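Protease 2A (Rhinovirus C, PDB 5X45) is a cysteine protease that probably cuts the viral polyprotein, and some host proteins, during rhinovirus infection. Local coordinates at residues Y60-V71 against H101-L112. Sequence-based numbering, arbitrary orientation.
Sequences YYSRSKDRYFPV and HCEPGDCGGKLL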
# COMPACT_ATOMS: atom_id res chain seq x y z
N TYR A 60 -8.11 -1.44 7.35
CA TYR A 60 -6.80 -1.93 6.94
C TYR A 60 -6.24 -2.99 7.89
O TYR A 60 -6.59 -3.04 9.07
CB TYR A 60 -5.81 -0.76 6.82
CG TYR A 60 -5.29 -0.21 8.12
CD1 TYR A 60 -6.03 0.71 8.86
CD2 TYR A 60 -4.06 -0.62 8.63
CE1 TYR A 60 -5.54 1.22 10.05
CE2 TYR A 60 -3.57 -0.12 9.82
CZ TYR A 60 -4.31 0.80 10.53
OH TYR A 60 -3.83 1.30 11.72
N TYR A 61 -5.37 -3.83 7.35
CA TYR A 61 -4.70 -4.85 8.14
C TYR A 61 -3.46 -4.29 8.83
O TYR A 61 -2.60 -3.68 8.18
CB TYR A 61 -4.34 -6.04 7.25
CG TYR A 61 -3.55 -7.09 7.98
CD1 TYR A 61 -4.12 -7.84 8.99
CD2 TYR A 61 -2.21 -7.32 7.66
CE1 TYR A 61 -3.39 -8.80 9.67
CE2 TYR A 61 -1.48 -8.28 8.33
CZ TYR A 61 -2.07 -9.01 9.34
OH TYR A 61 -1.35 -9.97 10.00
N SER A 62 -3.37 -4.48 10.14
CA SER A 62 -2.18 -4.14 10.91
C SER A 62 -1.45 -5.41 11.31
O SER A 62 -1.97 -6.18 12.13
CB SER A 62 -2.56 -3.35 12.17
OG SER A 62 -1.45 -3.24 13.06
N ARG A 63 -0.25 -5.63 10.77
CA ARG A 63 0.46 -6.88 11.07
C ARG A 63 0.91 -6.92 12.52
O ARG A 63 0.78 -7.96 13.17
CB ARG A 63 1.68 -7.09 10.16
CG ARG A 63 2.22 -8.51 10.27
CD ARG A 63 3.44 -8.76 9.42
NE ARG A 63 4.66 -8.33 10.09
CZ ARG A 63 5.53 -9.16 10.67
NH1 ARG A 63 5.32 -10.46 10.67
NH2 ARG A 63 6.62 -8.67 11.26
N SER A 64 1.39 -5.79 13.03
CA SER A 64 1.88 -5.69 14.40
C SER A 64 0.81 -5.98 15.44
O SER A 64 1.12 -6.53 16.50
CB SER A 64 2.47 -4.30 14.65
OG SER A 64 1.51 -3.29 14.40
N LYS A 65 -0.44 -5.62 15.15
CA LYS A 65 -1.57 -5.91 16.05
C LYS A 65 -2.32 -7.17 15.63
O LYS A 65 -3.17 -7.65 16.37
CB LYS A 65 -2.54 -4.72 16.09
CG LYS A 65 -1.92 -3.46 16.65
CD LYS A 65 -1.50 -3.66 18.08
CE LYS A 65 -1.05 -2.36 18.71
NZ LYS A 65 -0.52 -2.60 20.08
N ASP A 66 -1.97 -7.69 14.46
CA ASP A 66 -2.63 -8.84 13.82
C ASP A 66 -4.16 -8.75 13.81
O ASP A 66 -4.85 -9.69 14.21
CB ASP A 66 -2.19 -10.14 14.49
CG ASP A 66 -2.39 -11.37 13.60
OD1 ASP A 66 -2.37 -11.20 12.35
OD2 ASP A 66 -2.57 -12.49 14.13
N ARG A 67 -4.68 -7.63 13.35
CA ARG A 67 -6.12 -7.45 13.19
C ARG A 67 -6.42 -6.33 12.22
O ARG A 67 -5.54 -5.55 11.86
CB ARG A 67 -6.80 -7.16 14.54
CG ARG A 67 -6.17 -5.99 15.29
CD ARG A 67 -7.14 -5.38 16.28
NE ARG A 67 -8.18 -4.61 15.61
CZ ARG A 67 -8.98 -3.74 16.22
NH1 ARG A 67 -8.86 -3.51 17.52
NH2 ARG A 67 -9.90 -3.08 15.53
N TYR A 68 -7.67 -6.24 11.80
CA TYR A 68 -8.11 -5.14 10.96
C TYR A 68 -8.60 -3.95 11.80
O TYR A 68 -9.10 -4.14 12.91
CB TYR A 68 -9.21 -5.61 10.02
CG TYR A 68 -8.69 -6.06 8.69
CD1 TYR A 68 -8.03 -7.28 8.55
CD2 TYR A 68 -8.82 -5.25 7.57
CE1 TYR A 68 -7.53 -7.69 7.33
CE2 TYR A 68 -8.32 -5.65 6.34
CZ TYR A 68 -7.68 -6.86 6.22
OH TYR A 68 -7.19 -7.25 5.00
N PHE A 69 -8.41 -2.75 11.27
CA PHE A 69 -8.90 -1.51 11.89
C PHE A 69 -9.74 -0.71 10.91
O PHE A 69 -9.35 -0.56 9.76
CB PHE A 69 -7.76 -0.61 12.35
CG PHE A 69 -7.05 -1.10 13.57
CD1 PHE A 69 -7.58 -0.85 14.84
CD2 PHE A 69 -5.85 -1.78 13.46
CE1 PHE A 69 -6.90 -1.29 15.98
CE2 PHE A 69 -5.18 -2.23 14.59
CZ PHE A 69 -5.71 -1.98 15.85
N PRO A 70 -10.85 -0.12 11.38
CA PRO A 70 -11.50 0.91 10.57
C PRO A 70 -10.57 2.10 10.46
O PRO A 70 -9.74 2.27 11.35
CB PRO A 70 -12.75 1.26 11.38
CG PRO A 70 -13.01 0.05 12.22
CD PRO A 70 -11.64 -0.48 12.57
N VAL A 71 -10.66 2.88 9.38
CA VAL A 71 -9.78 4.04 9.23
C VAL A 71 -10.39 5.06 8.28
O VAL A 71 -11.09 4.68 7.33
CB VAL A 71 -8.37 3.59 8.72
CG1 VAL A 71 -8.44 3.06 7.30
CG2 VAL A 71 -7.36 4.72 8.83
N HIS A 101 -2.60 2.87 14.22
CA HIS A 101 -1.34 2.32 14.66
C HIS A 101 -0.48 1.81 13.49
O HIS A 101 -0.98 1.15 12.57
CB HIS A 101 -1.57 1.18 15.64
CG HIS A 101 -0.31 0.49 16.04
ND1 HIS A 101 0.56 1.01 16.96
CD2 HIS A 101 0.24 -0.67 15.61
CE1 HIS A 101 1.59 0.19 17.10
NE2 HIS A 101 1.42 -0.83 16.30
N CYS A 102 0.81 2.12 13.54
CA CYS A 102 1.74 1.62 12.54
C CYS A 102 3.14 1.47 13.12
O CYS A 102 3.66 2.37 13.78
CB CYS A 102 1.75 2.55 11.33
SG CYS A 102 2.76 1.97 9.95
N GLU A 103 3.76 0.33 12.86
CA GLU A 103 5.12 0.05 13.31
C GLU A 103 5.96 -0.40 12.13
O GLU A 103 5.42 -0.80 11.10
CB GLU A 103 5.13 -1.04 14.38
CG GLU A 103 4.59 -0.66 15.72
CD GLU A 103 4.58 -1.85 16.66
OE1 GLU A 103 5.32 -2.81 16.37
OE2 GLU A 103 3.85 -1.82 17.67
N PRO A 104 7.30 -0.35 12.28
CA PRO A 104 8.14 -0.99 11.26
C PRO A 104 7.73 -2.45 11.05
O PRO A 104 7.55 -3.18 12.02
CB PRO A 104 9.54 -0.89 11.86
CG PRO A 104 9.49 0.35 12.70
CD PRO A 104 8.09 0.41 13.26
N GLY A 105 7.55 -2.85 9.80
CA GLY A 105 7.14 -4.21 9.50
C GLY A 105 5.70 -4.32 9.05
O GLY A 105 5.26 -5.40 8.63
N ASP A 106 4.95 -3.23 9.14
CA ASP A 106 3.54 -3.24 8.76
C ASP A 106 3.34 -2.91 7.28
O ASP A 106 2.22 -2.99 6.77
CB ASP A 106 2.74 -2.25 9.64
CG ASP A 106 2.64 -2.69 11.10
OD1 ASP A 106 3.01 -3.85 11.42
OD2 ASP A 106 2.20 -1.88 11.94
N CYS A 107 4.42 -2.54 6.59
CA CYS A 107 4.33 -2.17 5.17
C CYS A 107 3.77 -3.30 4.31
O CYS A 107 4.15 -4.46 4.46
CB CYS A 107 5.70 -1.72 4.64
SG CYS A 107 6.40 -0.29 5.53
N GLY A 108 2.85 -2.95 3.42
CA GLY A 108 2.23 -3.94 2.55
C GLY A 108 0.82 -4.31 2.99
O GLY A 108 0.05 -4.87 2.20
N GLY A 109 0.49 -4.03 4.25
CA GLY A 109 -0.84 -4.28 4.78
C GLY A 109 -1.87 -3.54 3.96
O GLY A 109 -1.67 -2.38 3.59
N LYS A 110 -2.96 -4.23 3.64
CA LYS A 110 -3.95 -3.72 2.70
C LYS A 110 -4.93 -2.73 3.31
O LYS A 110 -5.37 -2.90 4.43
CB LYS A 110 -4.73 -4.88 2.08
CG LYS A 110 -3.89 -5.73 1.15
CD LYS A 110 -4.72 -6.82 0.51
CE LYS A 110 -4.87 -8.01 1.42
NZ LYS A 110 -5.67 -9.10 0.78
N LEU A 111 -5.27 -1.71 2.51
CA LEU A 111 -6.36 -0.79 2.81
C LEU A 111 -7.53 -1.06 1.86
O LEU A 111 -7.39 -0.95 0.64
CB LEU A 111 -5.89 0.66 2.68
CG LEU A 111 -6.98 1.74 2.72
CD1 LEU A 111 -7.71 1.71 4.04
CD2 LEU A 111 -6.36 3.11 2.50
N LEU A 112 -8.68 -1.38 2.44
CA LEU A 112 -9.87 -1.71 1.66
C LEU A 112 -11.03 -0.77 1.90
O LEU A 112 -11.30 -0.37 3.03
CB LEU A 112 -10.33 -3.14 1.95
CG LEU A 112 -9.44 -4.28 1.52
CD1 LEU A 112 -8.61 -4.75 2.69
CD2 LEU A 112 -10.31 -5.40 0.97
O HOH W 1 0.22 -4.37 8.41
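D106 and S64 meet through both oxygens of the aspartate. The hydroxyl S64 OG donates to D106 OD2 at 2.9 Å on the syn side of the carboxylate, while the backbone S64 N reaches D106 OD1 at 3.0 Å from above the carboxylate plane. E103 N also donates to D106 OD2, so three bonds grip the buried carboxylate and would hold its rotation. Serine suits the turn because its short side chain, with OG between its own N and carbonyl carbon (chi1 57°), brings the hydroxyl round to the same carboxylate as its amide.

S64 OG also lies at the edge of the H101 ring, 3.1 Å from H101 NE2, though that histidine is poorly ordered. Over one face of that imidazole comes K65, whose CE sits 3.8 Å from the ring centroid in a CH-pi contact, the bent aliphatic chain crossing the histidine at about a right angle. Y60 OH donates to the carbonyl H101 O, approaching 21° out of the carbonyl plane, and its ring packs edge-to-face with F131. The length of the tyrosine carries its hydroxyl from the strand to the backbone of the 101-106 loop.

A water ties Y61 O and R63 N to D106 O where the strands diverge. Nearer L112 the chains pair directly: Y61 N donates to K110 O, and Y60 faces L111 as an antiparallel non-hydrogen-bonded pair. L111 CD1 packs 3.6 Å from V71 CG1, on the face that carries Y60; L112, next along the strand, puts CD1 at the ring edge of Y68, whose hydroxyl bonds to P4 O.

Strands 57-62 and 110-113 thereby close a six-stranded antiparallel barrel, and the 60-71 hairpin, with its G1 beta bulge at S62, D66 and R67, packs against the 104-109 loop, whose sequence PGDCGG, in enteroviral 2A proteases of chymotrypsin-like fold, surrounds the nucleophilic cysteine.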